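Long-range contact in fructosyl amine:oxygen oxidoreductase (Neosartorya fumigata, PDB 4WCT), which probably catalyses the FAD-dependent oxidative deglycation of fructosyl amines (Amadori products), with molecular oxygen as the electron acceptor: residues 253-264 / 295-306. Residues are numbered along the deposited sequence; the frame is centred on the assembly and turned at random.
Sequences RPTAWTLCHIQM and ELKICDEHPGYC
Cys-260 and Ile-298, and Ile-262 and Leu-296, form hydrogen-bonded pairs in antiparallel register within a mixed sheet, the axes of 253-263 and 295-300 at 150°; regular pairing ends after Ile-298 and returns in a single bridge, Ala-256 N to Tyr-305 O (2.7 Å) with its reciprocal bond. Residues 300-304 leave the register and are joined to the other strand mainly through the side chains of Thr-258 and Trp-257. Thr-258 OG1 donates to Asp-300 OD1 (2.6 Å), on the syn side of the carboxylate, and accepts from His-302 NE2 (3.0 Å), lying almost exactly in the imidazole plane. The donor at NE2 and the acceptor at OD1 thus fix the hydroxyl's direction. Trp-257 NE1 reaches His-302 O (2.9 Å) within the indole plane but above that of the carbonyl. Its five-membered ring lies nearly parallel to the His-302 imidazole (15°), slid so far aside that they barely overlap, while Gly-304 CA sits over one indole face, offset toward the rim. At the other end, the ring of His-261, with CG anti to the carbonyl carbon, directs ND1 at Glu-295 OE1 (2.9 Å), which it meets from above the carboxylate plane; ring and carboxylate planes stand 75° apart. Ser-353 and a water shared with Gln-263 OE1 hold Glu-295 OE2. On the face opposite His-261, Ile-262 meets Ile-298, facing helix 330-343. Arg-335 of that helix forms a salt bridge with Asp-300 OD2, which would favour an ionised carboxylate. Because Trp-257 touches FAD, the bond to His-302 O and the cover of Gly-304 are consistent with the excursion fixing the indole's orientation beside the flavin.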
loop_
_atom_site.group_PDB
_atom_site.type_symbol
_atom_site.label_atom_id
_atom_site.label_comp_id
_atom_site.label_asym_id
_atom_site.label_seq_id
_atom_site.Cartn_x
_atom_site.Cartn_y
_atom_site.Cartn_z
ATOM N N ARG A 253 -5.714 -8.934 7.811
ATOM C CA ARG A 253 -6.823 -8.098 8.225
ATOM C C ARG A 253 -7.076 -7.051 7.163
ATOM O O ARG A 253 -6.347 -6.079 7.093
ATOM C CB ARG A 253 -6.534 -7.406 9.553
ATOM C CG ARG A 253 -7.692 -6.597 10.043
ATOM C CD ARG A 253 -7.395 -5.777 11.295
ATOM N NE ARG A 253 -6.449 -4.704 11.014
ATOM C CZ ARG A 253 -5.871 -3.962 11.951
ATOM N NH1 ARG A 253 -6.209 -4.118 13.241
ATOM N NH2 ARG A 253 -4.947 -3.084 11.593
ATOM N N PRO A 254 -8.128 -7.229 6.350
ATOM C CA PRO A 254 -8.444 -6.163 5.415
ATOM C C PRO A 254 -8.840 -4.891 6.160
ATOM O O PRO A 254 -9.719 -4.922 7.011
ATOM C CB PRO A 254 -9.617 -6.723 4.606
ATOM C CG PRO A 254 -9.440 -8.213 4.686
ATOM C CD PRO A 254 -8.899 -8.455 6.072
ATOM N N THR A 255 -8.204 -3.783 5.812
ATOM C CA THR A 255 -8.309 -2.539 6.576
ATOM C C THR A 255 -8.235 -1.371 5.601
ATOM O O THR A 255 -7.509 -1.450 4.612
ATOM C CB THR A 255 -7.168 -2.421 7.625
ATOM O OG1 THR A 255 -6.994 -3.649 8.327
ATOM C CG2 THR A 255 -7.402 -1.300 8.625
ATOM N N ALA A 256 -9.050 -0.339 5.855
ATOM C CA ALA A 256 -9.172 0.812 4.957
ATOM C C ALA A 256 -8.666 2.104 5.552
ATOM O O ALA A 256 -8.898 2.408 6.728
ATOM C CB ALA A 256 -10.597 0.989 4.511
ATOM N N TRP A 257 -8.020 2.897 4.692
ATOM C CA TRP A 257 -7.724 4.269 4.973
ATOM C C TRP A 257 -8.384 5.206 3.987
ATOM O O TRP A 257 -9.141 4.764 3.119
ATOM C CB TRP A 257 -6.211 4.406 4.974
ATOM C CG TRP A 257 -5.656 3.791 6.212
ATOM C CD1 TRP A 257 -5.492 4.409 7.429
ATOM C CD2 TRP A 257 -5.320 2.419 6.408
ATOM N NE1 TRP A 257 -5.080 3.498 8.370
ATOM C CE2 TRP A 257 -4.960 2.264 7.777
ATOM C CE3 TRP A 257 -5.189 1.324 5.555
ATOM C CZ2 TRP A 257 -4.584 1.021 8.315
ATOM C CZ3 TRP A 257 -4.862 0.077 6.105
ATOM C CH2 TRP A 257 -4.569 -0.060 7.477
ATOM N N THR A 258 -8.293 6.498 4.278
ATOM C CA THR A 258 -9.154 7.497 3.682
ATOM C C THR A 258 -8.306 8.605 3.049
ATOM O O THR A 258 -7.251 8.988 3.582
ATOM C CB THR A 258 -10.073 8.116 4.768
ATOM O OG1 THR A 258 -9.312 8.294 5.976
ATOM C CG2 THR A 258 -11.233 7.179 5.042
ATOM N N LEU A 259 -8.722 9.069 1.878
ATOM C CA LEU A 259 -7.991 10.093 1.151
ATOM C C LEU A 259 -8.964 11.050 0.508
ATOM O O LEU A 259 -10.065 10.676 0.147
ATOM C CB LEU A 259 -7.059 9.479 0.111
ATOM C CG LEU A 259 -7.686 8.812 -1.114
ATOM C CD1 LEU A 259 -7.961 9.786 -2.253
ATOM C CD2 LEU A 259 -6.787 7.691 -1.629
ATOM N N CYS A 260 -8.555 12.298 0.373
ATOM C CA CYS A 260 -9.381 13.270 -0.321
ATOM C C CYS A 260 -8.476 14.218 -1.078
ATOM O O CYS A 260 -7.284 14.312 -0.794
ATOM C CB CYS A 260 -10.324 14.018 0.633
ATOM S SG CYS A 260 -9.566 14.985 1.956
ATOM N N HIS A 261 -9.052 14.900 -2.057
ATOM C CA HIS A 261 -8.334 15.787 -2.947
ATOM C C HIS A 261 -8.957 17.163 -2.883
ATOM O O HIS A 261 -10.176 17.275 -2.819
ATOM C CB HIS A 261 -8.433 15.346 -4.404
ATOM C CG HIS A 261 -7.714 14.078 -4.755
ATOM N ND1 HIS A 261 -7.579 13.666 -6.065
ATOM C CD2 HIS A 261 -7.174 13.091 -3.998
ATOM C CE1 HIS A 261 -7.017 12.474 -6.095
ATOM N NE2 HIS A 261 -6.689 12.144 -4.861
ATOM N N ILE A 262 -8.126 18.189 -3.015
ATOM C CA ILE A 262 -8.525 19.587 -3.227
ATOM C C ILE A 262 -7.980 20.017 -4.590
ATOM O O ILE A 262 -6.799 19.747 -4.898
ATOM C CB ILE A 262 -7.908 20.521 -2.143
ATOM C CG1 ILE A 262 -8.486 20.197 -0.774
ATOM C CG2 ILE A 262 -8.160 21.980 -2.494
ATOM C CD1 ILE A 262 -7.877 20.976 0.364
ATOM N N GLN A 263 -8.788 20.713 -5.370
ATOM C CA GLN A 263 -8.372 21.192 -6.666
ATOM C C GLN A 263 -7.681 22.544 -6.546
ATOM O O GLN A 263 -8.281 23.489 -6.039
ATOM C CB GLN A 263 -9.637 21.354 -7.536
ATOM C CG GLN A 263 -9.367 22.058 -8.848
ATOM C CD GLN A 263 -8.582 21.183 -9.769
ATOM O OE1 GLN A 263 -9.128 20.231 -10.357
ATOM N NE2 GLN A 263 -7.332 21.568 -10.027
ATOM N N MET A 264 -6.406 22.608 -6.922
ATOM C CA MET A 264 -5.641 23.837 -6.825
ATOM C C MET A 264 -5.868 24.676 -8.064
ATOM O O MET A 264 -6.120 24.155 -9.149
ATOM C CB MET A 264 -4.143 23.533 -6.649
ATOM C CG MET A 264 -3.828 22.635 -5.447
ATOM S SD MET A 264 -4.413 23.267 -3.863
ATOM C CE MET A 264 -3.177 24.509 -3.584
ATOM N N GLU A 295 -4.478 18.365 -8.396
ATOM C CA GLU A 295 -5.227 17.994 -7.178
ATOM C C GLU A 295 -4.246 17.619 -6.075
ATOM O O GLU A 295 -3.281 16.903 -6.305
ATOM C CB GLU A 295 -6.152 16.821 -7.463
ATOM C CG GLU A 295 -7.465 17.269 -8.082
ATOM C CD GLU A 295 -8.434 16.140 -8.351
ATOM O OE1 GLU A 295 -8.000 14.989 -8.611
ATOM O OE2 GLU A 295 -9.617 16.484 -8.517
ATOM N N LEU A 296 -4.461 18.214 -4.904
ATOM C CA LEU A 296 -3.616 18.022 -3.739
ATOM C C LEU A 296 -4.316 17.003 -2.840
ATOM O O LEU A 296 -5.489 17.205 -2.469
ATOM C CB LEU A 296 -3.464 19.381 -3.022
ATOM C CG LEU A 296 -2.489 19.451 -1.834
ATOM C CD1 LEU A 296 -1.960 20.860 -1.691
ATOM C CD2 LEU A 296 -3.154 19.019 -0.544
ATOM N N LYS A 297 -3.603 15.917 -2.535
ATOM C CA LYS A 297 -4.172 14.792 -1.789
ATOM C C LYS A 297 -3.792 14.873 -0.317
ATOM O O LYS A 297 -2.614 15.070 0.013
ATOM C CB LYS A 297 -3.634 13.485 -2.335
ATOM C CG LYS A 297 -4.319 12.261 -1.689
ATOM C CD LYS A 297 -3.713 10.956 -2.159
ATOM C CE LYS A 297 -2.534 10.592 -1.250
ATOM N NZ LYS A 297 -1.909 9.339 -1.669
ATOM N N ILE A 298 -4.785 14.681 0.541
ATOM C CA ILE A 298 -4.603 14.630 2.001
ATOM C C ILE A 298 -5.108 13.284 2.512
ATOM O O ILE A 298 -6.201 12.863 2.144
ATOM C CB ILE A 298 -5.409 15.714 2.741
ATOM C CG1 ILE A 298 -5.079 17.112 2.211
ATOM C CG2 ILE A 298 -5.089 15.648 4.220
ATOM C CD1 ILE A 298 -6.103 17.695 1.274
ATOM N N CYS A 299 -4.274 12.582 3.271
ATOM C CA CYS A 299 -4.708 11.396 3.991
ATOM C C CYS A 299 -4.752 11.730 5.463
ATOM O O CYS A 299 -3.784 12.251 6.014
ATOM C CB CYS A 299 -3.737 10.267 3.803
ATOM S SG CYS A 299 -3.883 9.435 2.226
ATOM N N ASP A 300 -5.887 11.492 6.100
ATOM C CA ASP A 300 -5.976 11.653 7.530
ATOM C C ASP A 300 -5.526 10.355 8.209
ATOM O O ASP A 300 -6.016 9.276 7.906
ATOM C CB ASP A 300 -7.408 12.017 7.949
ATOM C CG ASP A 300 -8.424 10.976 7.558
ATOM O OD1 ASP A 300 -8.545 10.712 6.334
ATOM O OD2 ASP A 300 -9.113 10.450 8.473
ATOM N N GLU A 301 -4.569 10.453 9.125
ATOM C CA GLU A 301 -3.993 9.268 9.710
ATOM C C GLU A 301 -4.813 8.793 10.887
ATOM O O GLU A 301 -5.346 9.571 11.678
ATOM C CB GLU A 301 -2.537 9.505 10.093
ATOM C CG GLU A 301 -1.808 8.302 10.699
ATOM C CD GLU A 301 -1.599 7.094 9.759
ATOM O OE1 GLU A 301 -2.407 6.876 8.839
ATOM O OE2 GLU A 301 -0.879 6.149 10.187
ATOM N N HIS A 302 -4.946 7.472 10.970
ATOM C CA HIS A 302 -5.729 6.801 12.026
ATOM C C HIS A 302 -5.428 5.311 11.902
ATOM O O HIS A 302 -4.797 4.864 10.921
ATOM C CB HIS A 302 -7.244 7.067 11.886
ATOM C CG HIS A 302 -7.807 6.777 10.519
ATOM N ND1 HIS A 302 -8.014 5.498 10.064
ATOM C CD2 HIS A 302 -8.150 7.594 9.492
ATOM C CE1 HIS A 302 -8.447 5.527 8.819
ATOM N NE2 HIS A 302 -8.549 6.792 8.446
ATOM N N PRO A 303 -5.866 4.517 12.879
ATOM C CA PRO A 303 -5.466 3.118 12.799
ATOM C C PRO A 303 -6.162 2.265 11.747
ATOM O O PRO A 303 -5.715 1.136 11.491
ATOM C CB PRO A 303 -5.730 2.587 14.217
ATOM C CG PRO A 303 -5.697 3.808 15.078
ATOM C CD PRO A 303 -6.302 4.892 14.242
ATOM N N GLY A 304 -7.195 2.821 11.108
ATOM C CA GLY A 304 -7.878 2.124 10.037
ATOM C C GLY A 304 -9.328 1.820 10.337
ATOM O O GLY A 304 -9.762 1.790 11.521
ATOM N N TYR A 305 -10.103 1.705 9.264
ATOM C CA TYR A 305 -11.449 1.172 9.305
ATOM C C TYR A 305 -11.475 -0.286 8.828
ATOM O O TYR A 305 -10.936 -0.646 7.765
ATOM C CB TYR A 305 -12.345 1.974 8.360
ATOM C CG TYR A 305 -12.646 3.388 8.766
ATOM C CD1 TYR A 305 -13.763 3.687 9.535
ATOM C CD2 TYR A 305 -11.869 4.436 8.294
ATOM C CE1 TYR A 305 -14.103 5.001 9.823
ATOM C CE2 TYR A 305 -12.160 5.740 8.628
ATOM C CZ TYR A 305 -13.265 6.012 9.413
ATOM O OH TYR A 305 -13.565 7.334 9.717
ATOM N N CYS A 306 -12.139 -1.135 9.581
ATOM C CA CYS A 306 -12.509 -2.447 9.066
ATOM C C CYS A 306 -14.008 -2.473 8.818
ATOM O O CYS A 306 -14.731 -1.503 9.103
ATOM C CB CYS A 306 -12.102 -3.541 10.069
ATOM S SG CYS A 306 -10.348 -3.695 10.381
HETATM O O HOH W 1 -3.816 -0.497 12.555
HETATM O O HOH W 2 -5.994 7.765 5.659
HETATM O O HOH W 3 -11.092 18.559 -9.841
#